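PDB 3G7U: cytosine-specific methyltransferase from Escherichia coli O157:H7 EDL933, which probably methylates cytosine in DNA at carbon 5, using S-adenosyl-L-methionine as the methyl donor. Local coordinates for residues A19-F24 and Y227-G232; E213-I218 and T241-K246. All coordinates share one frame; numbering follows the deposited sequence. Where two conformers were deposited one is given.

From the N terminus, the chain forms strand 4-8 and then helix 14-22, whose end is the first half of contact 1. It runs through the rest of the central sheet before reaching Trp215, just ahead of the short strand 216-217, in the first half of contact 2. Helix 225-231 then closes contact 1 across 202 intervening residues, and helix 241-248 closes contact 2 across only 22, with helix 225-231 inside that loop. The segments therefore alternate and the closures cross. Contact 1 ties the Rossmann-like core to the region around helix 225-231, within which contact 2 is local. The centres lie about 18 Å apart, and the two touch where Trp231 NE1 packs 3.5 Å from Ile218 CD1.

Contact 1. Residues A19-F24 and Y227-G232; sequences AARAGF and YEKLWG
Arg21 sets off with CG anti to its own carbonyl carbon (chi1 -77°) and runs extended from CG to NE, which carries the guanidinium to the C-terminal end of helix 225-231. The result illustrates how one arginine can collect carbonyls at a helix C terminus. Its own helix, 14-22, follows the first strand of the Rossmann-like methyltransferase core and ends in a Schellman motif at Gly23.

NH2 of Arg21 donates twice. One bond, 2.8 Å to Lys229 O, meets a lone pair in the carbonyl plane, although it is bent at the hydrogen (147°). The other reaches Gly232 O at 2.9 Å and is more bent (135°). NE adds a bond to Gln233 O, so three backbone carbonyls fix the rotation of the group, and its positive charge would suit the negative end of the helix dipole.

Lys229 CG lies over one guanidinium face, while its ammonium hydrogen-bonds Gln233 OE1 and forms a salt bridge with Glu357 of helix 353-367 in the core. Arg21 NH1, 4.0 Å from Lys229 CB, also donates to a water in the guanidinium plane at 2.8 Å; that water returns a weak bond to Lys229 O.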
ATOM      1  N   ALA A  19       0.416   1.216  -9.140  1.00 21.60           N
ATOM      2  CA  ALA A  19       0.655   1.987 -10.357  1.00 21.15           C
ATOM      3  C   ALA A  19       1.342   1.131 -11.398  1.00 21.16           C
ATOM      4  O   ALA A  19       0.940   1.122 -12.581  1.00 27.59           O
ATOM      5  CB  ALA A  19       1.506   3.240 -10.038  1.00 18.97           C
ATOM      6  N   ALA A  20       2.370   0.407 -10.984  1.00 20.16           N
ATOM      7  CA  ALA A  20       3.199  -0.371 -11.905  1.00 20.81           C
ATOM      8  C   ALA A  20       2.385  -1.505 -12.542  1.00 26.75           C
ATOM      9  O   ALA A  20       2.491  -1.778 -13.750  1.00 25.71           O
ATOM     10  CB  ALA A  20       4.452  -0.933 -11.173  1.00 23.33           C
ATOM     11  N   ARG A  21       1.556  -2.150 -11.733  1.00 22.20           N
ATOM     12  CA  ARG A  21       0.706  -3.240 -12.254  1.00 27.01           C
ATOM     13  C   ARG A  21      -0.384  -2.692 -13.233  1.00 28.79           C
ATOM     14  O   ARG A  21      -0.738  -3.350 -14.218  1.00 29.22           O
ATOM     15  CB  ARG A  21       0.079  -4.042 -11.113  1.00 27.36           C
ATOM     16  CG  ARG A  21       1.025  -5.013 -10.435  1.00 24.76           C
ATOM     17  CD  ARG A  21       0.277  -5.824  -9.393  1.00 23.78           C
ATOM     18  NE  ARG A  21       0.930  -7.091  -9.139  1.00 23.33           N
ATOM     19  CZ  ARG A  21       0.675  -7.888  -8.104  1.00 23.69           C
ATOM     20  NH1 ARG A  21      -0.214  -7.517  -7.195  1.00 21.04           N
ATOM     21  NH2 ARG A  21       1.315  -9.056  -7.992  1.00 25.60           N
ATOM     22  N   ALA A  22      -0.842  -1.470 -12.995  1.00 23.51           N
ATOM     23  CA  ALA A  22      -1.813  -0.793 -13.842  1.00 25.51           C
ATOM     24  C   ALA A  22      -1.210  -0.320 -15.155  1.00 27.47           C
ATOM     25  O   ALA A  22      -1.956   0.083 -16.034  1.00 33.68           O
ATOM     26  CB  ALA A  22      -2.439   0.410 -13.109  1.00 21.11           C
ATOM     27  N   GLY A  23       0.115  -0.356 -15.285  1.00 27.71           N
ATOM     28  CA  GLY A  23       0.777  -0.006 -16.551  1.00 27.38           C
ATOM     29  C   GLY A  23       1.642   1.249 -16.541  1.00 30.12           C
ATOM     30  O   GLY A  23       2.334   1.514 -17.521  1.00 29.65           O
ATOM     31  N   PHE A  24       1.646   1.993 -15.428  1.00 24.69           N
ATOM     32  CA  PHE A  24       2.489   3.164 -15.290  1.00 26.55           C
ATOM     33  C   PHE A  24       3.934   2.800 -15.003  1.00 30.09           C
ATOM     34  O   PHE A  24       4.240   1.724 -14.465  1.00 27.50           O
ATOM     35  CB  PHE A  24       1.953   4.067 -14.183  1.00 22.62           C
ATOM     36  CG  PHE A  24       0.613   4.643 -14.454  1.00 27.54           C
ATOM     37  CD1 PHE A  24       0.453   5.745 -15.305  1.00 27.31           C
ATOM     38  CD2 PHE A  24      -0.515   4.124 -13.826  1.00 25.46           C
ATOM     39  CE1 PHE A  24      -0.821   6.299 -15.540  1.00 25.41           C
ATOM     40  CE2 PHE A  24      -1.758   4.674 -14.041  1.00 25.81           C
ATOM     41  CZ  PHE A  24      -1.927   5.766 -14.902  1.00 24.63           C
ATOM     42  N   TYR A 227      -4.475 -15.568  -6.221  1.00 28.95           N
ATOM     43  CA  TYR A 227      -3.233 -16.337  -6.239  1.00 30.68           C
ATOM     44  C   TYR A 227      -2.343 -15.968  -7.389  1.00 30.79           C
ATOM     45  O   TYR A 227      -1.118 -16.089  -7.293  1.00 31.41           O
ATOM     46  CB  TYR A 227      -3.520 -17.855  -6.203  1.00 31.27           C
ATOM     47  CG  TYR A 227      -4.295 -18.218  -4.964  1.00 31.95           C
ATOM     48  CD1 TYR A 227      -3.677 -18.207  -3.703  1.00 30.88           C
ATOM     49  CD2 TYR A 227      -5.666 -18.504  -5.026  1.00 27.04           C
ATOM     50  CE1 TYR A 227      -4.395 -18.486  -2.539  1.00 28.87           C
ATOM     51  CE2 TYR A 227      -6.394 -18.794  -3.869  1.00 30.33           C
ATOM     52  CZ  TYR A 227      -5.750 -18.792  -2.629  1.00 32.61           C
ATOM     53  OH  TYR A 227      -6.452 -19.061  -1.482  1.00 31.22           O
ATOM     54  N   GLU A 228      -2.933 -15.487  -8.489  1.00 33.90           N
ATOM     55  CA  GLU A 228      -2.100 -14.994  -9.614  1.00 32.33           C
ATOM     56  C   GLU A 228      -1.398 -13.708  -9.199  1.00 31.16           C
ATOM     57  O   GLU A 228      -0.263 -13.458  -9.590  1.00 29.30           O
ATOM     58  CB  GLU A 228      -2.916 -14.685 -10.887  1.00 40.09           C
ATOM     59  CG  GLU A 228      -4.088 -15.615 -11.243  1.00 56.12           C
ATOM     60  CD  GLU A 228      -3.713 -17.093 -11.500  1.00 68.66           C
ATOM     61  OE1 GLU A 228      -2.586 -17.381 -11.977  1.00 69.96           O
ATOM     62  OE2 GLU A 228      -4.578 -17.975 -11.231  1.00 76.29           O
ATOM     63  N   LYS A 229      -2.108 -12.879  -8.452  1.00 27.38           N
ATOM     64  CA  LYS A 229      -1.535 -11.634  -7.902  1.00 29.21           C
ATOM     65  C   LYS A 229      -0.532 -11.969  -6.796  1.00 29.37           C
ATOM     66  O   LYS A 229       0.490 -11.303  -6.633  1.00 25.87           O
ATOM     67  CB  LYS A 229      -2.650 -10.744  -7.351  1.00 29.91           C
ATOM     68  CG  LYS A 229      -3.509 -10.131  -8.420  1.00 30.85           C
ATOM     69  CD  LYS A 229      -4.296  -8.935  -7.900  1.00 28.43           C
ATOM     70  CE  LYS A 229      -5.130  -8.289  -9.058  1.00 35.70           C
ATOM     71  NZ  LYS A 229      -4.280  -7.973 -10.262  1.00 34.05           N
ATOM     72  N   LEU A 230      -0.814 -13.029  -6.046  1.00 24.38           N
ATOM     73  CA  LEU A 230       0.059 -13.409  -4.920  1.00 23.10           C
ATOM     74  C   LEU A 230       1.432 -13.913  -5.372  1.00 29.09           C
ATOM     75  O   LEU A 230       2.442 -13.541  -4.793  1.00 27.35           O
ATOM     76  CB  LEU A 230      -0.644 -14.425  -3.999  1.00 27.68           C
ATOM     77  CG  LEU A 230      -0.038 -14.754  -2.631  1.00 26.20           C
ATOM     78  CD1 LEU A 230      -0.169 -13.546  -1.655  1.00 23.05           C
ATOM     79  CD2 LEU A 230      -0.774 -15.962  -2.032  1.00 21.42           C
ATOM     80  N   TRP A 231       1.456 -14.728  -6.431  1.00 27.44           N
ATOM     81  CA  TRP A 231       2.658 -15.417  -6.903  1.00 29.83           C
ATOM     82  C   TRP A 231       3.196 -14.938  -8.254  1.00 26.55           C
ATOM     83  O   TRP A 231       4.214 -15.434  -8.717  1.00 32.77           O
ATOM     84  CB  TRP A 231       2.428 -16.949  -6.906  1.00 29.90           C
ATOM     85  CG  TRP A 231       2.111 -17.447  -5.509  1.00 25.96           C
ATOM     86  CD1 TRP A 231       2.748 -17.065  -4.333  1.00 25.43           C
ATOM     87  CD2 TRP A 231       1.096 -18.383  -5.125  1.00 30.66           C
ATOM     88  NE1 TRP A 231       2.174 -17.714  -3.260  1.00 26.09           N
ATOM     89  CE2 TRP A 231       1.159 -18.518  -3.713  1.00 29.16           C
ATOM     90  CE3 TRP A 231       0.130 -19.118  -5.833  1.00 30.00           C
ATOM     91  CZ2 TRP A 231       0.296 -19.364  -2.997  1.00 30.83           C
ATOM     92  CZ3 TRP A 231      -0.754 -19.947  -5.110  1.00 31.44           C
ATOM     93  CH2 TRP A 231      -0.664 -20.053  -3.711  1.00 29.83           C
ATOM     94  N   GLY A 232       2.562 -13.942  -8.862  1.00 30.68           N
ATOM     95  CA  GLY A 232       2.999 -13.447 -10.185  1.00 29.22           C
ATOM     96  C   GLY A 232       2.616 -11.996 -10.427  1.00 33.40           C
ATOM     97  O   GLY A 232       2.647 -11.177  -9.488  1.00 27.94           O
TER
HETATM   98  O   HOH W   1      -0.813  -8.706  -4.731  1.00 28.55           O

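Contact 2. Residues E213-I218 and T241-K246; sequences ESWRTI and TESIAK
Glu242 OE2 draws several groups together: it takes the ammonium of Lys246 on its anti lone pair, receives a weak bond from a water, and rests 3.6 Å from Trp215 CZ2. The bond from Lys246 NZ, 2.9 Å long, is an i to i+4 salt bridge along helix 241-248; the same ammonium also makes a cation-pi contact with Trp215, so the cation is paired with a carboxylate and an aromatic face at once. Trp215 directly precedes strand 216-217, which pairs antiparallel with strand 251-252 just beyond the helix, so the indole packs the start of this small two-stranded ladder against the helix that leads into it.

The lysine chain crosses the ring at about a right angle. Its CD sits over the six-membered ring, 3.4 Å from that ring's centroid, in a CH-pi contact. The bend at the end of the chain (chi4 69°) turns NZ over the pyrrole portion instead, where it stands 4.8 Å from the five-membered centroid and 16° off the normal. On the opposite face, less certainly because Glu213 has two conformers, Glu213 CG lies toward the rim.

Glu242, extended beyond CG, comes to the benzo part at a slant, its carboxylate plane 33° from that of the ring. Its other oxygen, OE1, forms a salt bridge with Arg335, so the carboxylate is shared between two cations and would probably favour the ionised form. At the ring edge Ser243 OG lies in the indole plane, 3.7 Å from CH2, but its hydrogen bond goes to Asp240 OD2. Also in that plane is the water that accepts from Trp215 NE1 at 2.9 Å and gives the weak bond, 3.4 Å, to Glu242 OE2.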
ATOM      1  N   GLU A 213      16.620 -13.207   7.765  0.50 40.60           N
ATOM      2  CA  GLU A 213      15.428 -13.463   6.986  0.50 35.49           C
ATOM      3  C   GLU A 213      14.929 -14.842   7.340  0.50 31.56           C
ATOM      4  O   GLU A 213      15.724 -15.722   7.673  0.50 31.03           O
ATOM      5  CB  GLU A 213      15.752 -13.406   5.493  0.50 38.20           C
ATOM      6  CG  GLU A 213      14.832 -12.505   4.681  0.50 38.97           C
ATOM      7  CD  GLU A 213      15.448 -11.132   4.364  0.50 46.33           C
ATOM      8  OE1 GLU A 213      16.646 -10.897   4.661  0.50 49.48           O
ATOM      9  OE2 GLU A 213      14.734 -10.287   3.781  0.50 46.10           O
ATOM     10  N   SER A 214      13.609 -15.002   7.302  0.50 23.24           N
ATOM     11  CA  SER A 214      12.945 -16.241   7.664  0.50 25.62           C
ATOM     12  C   SER A 214      12.385 -16.860   6.397  0.50 26.12           C
ATOM     13  O   SER A 214      11.154 -16.926   6.211  0.50 25.44           O
ATOM     14  CB  SER A 214      11.805 -15.959   8.631  0.50 28.32           C
ATOM     15  OG  SER A 214      11.292 -17.174   9.146  0.50 40.27           O
ATOM     16  N   TRP A 215      13.289 -17.312   5.524  1.00 23.84           N
ATOM     17  CA  TRP A 215      12.874 -17.885   4.233  1.00 23.40           C
ATOM     18  C   TRP A 215      12.276 -19.277   4.494  1.00 24.30           C
ATOM     19  O   TRP A 215      12.901 -20.101   5.166  1.00 26.26           O
ATOM     20  CB  TRP A 215      14.055 -18.049   3.292  1.00 20.55           C
ATOM     21  CG  TRP A 215      14.746 -16.807   2.813  1.00 23.41           C
ATOM     22  CD1 TRP A 215      15.961 -16.338   3.226  1.00 24.29           C
ATOM     23  CD2 TRP A 215      14.288 -15.915   1.793  1.00 23.68           C
ATOM     24  NE1 TRP A 215      16.281 -15.180   2.531  1.00 28.63           N
ATOM     25  CE2 TRP A 215      15.271 -14.902   1.648  1.00 28.30           C
ATOM     26  CE3 TRP A 215      13.134 -15.862   0.992  1.00 20.29           C
ATOM     27  CZ2 TRP A 215      15.135 -13.844   0.739  1.00 25.29           C
ATOM     28  CZ3 TRP A 215      12.994 -14.806   0.062  1.00 25.03           C
ATOM     29  CH2 TRP A 215      13.988 -13.818  -0.053  1.00 21.52           C
ATOM     30  N   ARG A 216      11.092 -19.538   3.945  1.00 23.80           N
ATOM     31  CA  ARG A 216      10.381 -20.786   4.202  1.00 20.37           C
ATOM     32  C   ARG A 216       9.662 -21.270   2.962  1.00 25.00           C
ATOM     33  O   ARG A 216       9.140 -20.464   2.180  1.00 21.91           O
ATOM     34  CB  ARG A 216       9.353 -20.577   5.325  1.00 22.11           C
ATOM     35  CG  ARG A 216       9.929 -20.433   6.732  1.00 21.13           C
ATOM     36  CD  ARG A 216      10.815 -21.634   7.147  1.00 20.92           C
ATOM     37  NE  ARG A 216       9.999 -22.862   7.213  1.00 18.82           N
ATOM     38  CZ  ARG A 216       9.146 -23.157   8.159  1.00 25.29           C
ATOM     39  NH1 ARG A 216       8.941 -22.322   9.183  1.00 21.48           N
ATOM     40  NH2 ARG A 216       8.492 -24.307   8.098  1.00 21.88           N
ATOM     41  N   THR A 217       9.582 -22.602   2.819  1.00 22.19           N
ATOM     42  CA  THR A 217       8.829 -23.237   1.761  1.00 23.85           C
ATOM     43  C   THR A 217       7.337 -23.165   2.000  1.00 22.62           C
ATOM     44  O   THR A 217       6.850 -23.388   3.138  1.00 24.82           O
ATOM     45  CB  THR A 217       9.279 -24.737   1.619  1.00 19.07           C
ATOM     46  OG1 THR A 217      10.641 -24.758   1.214  1.00 26.32           O
ATOM     47  CG2 THR A 217       8.412 -25.495   0.597  1.00 28.94           C
ATOM     48  N   ILE A 218       6.603 -22.790   0.940  1.00 20.39           N
ATOM     49  CA  ILE A 218       5.150 -22.767   0.977  1.00 23.21           C
ATOM     50  C   ILE A 218       4.549 -23.729  -0.058  1.00 22.55           C
ATOM     51  O   ILE A 218       5.238 -24.193  -0.976  1.00 30.12           O
ATOM     52  CB  ILE A 218       4.610 -21.360   0.688  1.00 24.02           C
ATOM     53  CG1 ILE A 218       5.129 -20.871  -0.669  1.00 22.21           C
ATOM     54  CG2 ILE A 218       5.039 -20.372   1.802  1.00 24.05           C
ATOM     55  CD1 ILE A 218       4.288 -19.773  -1.302  1.00 25.81           C
ATOM     56  N   THR A 241      15.429  -9.474  -7.164  1.00 30.11           N
ATOM     57  CA  THR A 241      15.906 -10.658  -7.903  1.00 29.10           C
ATOM     58  C   THR A 241      15.940 -11.942  -7.069  1.00 26.39           C
ATOM     59  O   THR A 241      15.431 -12.989  -7.501  1.00 30.25           O
ATOM     60  CB  THR A 241      17.305 -10.359  -8.528  1.00 30.20           C
ATOM     61  OG1 THR A 241      17.137  -9.317  -9.476  1.00 42.69           O
ATOM     62  CG2 THR A 241      17.867 -11.563  -9.245  1.00 39.34           C
ATOM     63  N   GLU A 242      16.485 -11.862  -5.859  1.00 27.73           N
ATOM     64  CA  GLU A 242      16.519 -13.027  -4.967  1.00 28.08           C
ATOM     65  C   GLU A 242      15.126 -13.498  -4.543  1.00 29.73           C
ATOM     66  O   GLU A 242      14.861 -14.719  -4.535  1.00 27.58           O
ATOM     67  CB  GLU A 242      17.408 -12.760  -3.738  1.00 28.37           C
ATOM     68  CG  GLU A 242      17.435 -13.916  -2.750  1.00 26.16           C
ATOM     69  CD  GLU A 242      18.199 -13.620  -1.455  1.00 31.65           C
ATOM     70  OE1 GLU A 242      18.621 -12.462  -1.247  1.00 36.53           O
ATOM     71  OE2 GLU A 242      18.395 -14.563  -0.650  1.00 34.33           O
ATOM     72  N   SER A 243      14.225 -12.557  -4.209  1.00 22.94           N
ATOM     73  CA  SER A 243      12.850 -12.954  -3.890  1.00 23.50           C
ATOM     74  C   SER A 243      12.142 -13.675  -5.025  1.00 25.24           C
ATOM     75  O   SER A 243      11.431 -14.662  -4.797  1.00 26.83           O
ATOM     76  CB  SER A 243      12.023 -11.751  -3.439  1.00 21.78           C
ATOM     77  OG  SER A 243      12.699 -11.169  -2.350  1.00 23.86           O
ATOM     78  N   ILE A 244      12.348 -13.179  -6.244  1.00 25.98           N
ATOM     79  CA  ILE A 244      11.733 -13.765  -7.433  1.00 26.51           C
ATOM     80  C   ILE A 244      12.273 -15.181  -7.710  1.00 25.47           C
ATOM     81  O   ILE A 244      11.476 -16.127  -7.884  1.00 28.79           O
ATOM     82  CB  ILE A 244      11.848 -12.838  -8.661  1.00 27.15           C
ATOM     83  CG1 ILE A 244      11.011 -11.575  -8.445  1.00 25.55           C
ATOM     84  CG2 ILE A 244      11.308 -13.526  -9.919  1.00 28.72           C
ATOM     85  CD1 ILE A 244      11.367 -10.462  -9.413  1.00 32.07           C
ATOM     86  N   ALA A 245      13.600 -15.313  -7.665  1.00 31.50           N
ATOM     87  CA  ALA A 245      14.305 -16.602  -7.763  1.00 29.37           C
ATOM     88  C   ALA A 245      13.866 -17.604  -6.708  1.00 31.75           C
ATOM     89  O   ALA A 245      13.561 -18.745  -7.028  1.00 31.03           O
ATOM     90  CB  ALA A 245      15.787 -16.391  -7.698  1.00 32.55           C
ATOM     91  N   LYS A 246      13.787 -17.177  -5.450  1.00 26.38           N
ATOM     92  CA  LYS A 246      13.311 -18.089  -4.390  1.00 27.57           C
ATOM     93  C   LYS A 246      11.864 -18.484  -4.555  1.00 26.34           C
ATOM     94  O   LYS A 246      11.520 -19.647  -4.314  1.00 26.71           O
ATOM     95  CB  LYS A 246      13.613 -17.540  -2.988  1.00 26.79           C
ATOM     96  CG  LYS A 246      15.081 -17.765  -2.610  1.00 30.60           C
ATOM     97  CD  LYS A 246      15.409 -17.246  -1.224  1.00 30.81           C
ATOM     98  CE  LYS A 246      16.703 -17.795  -0.658  1.00 30.06           C
ATOM     99  NZ  LYS A 246      17.914 -17.297  -1.357  1.00 35.34           N
TER
HETATM  100  O   HOH W   2      18.940 -14.003   2.699  1.00 59.02           O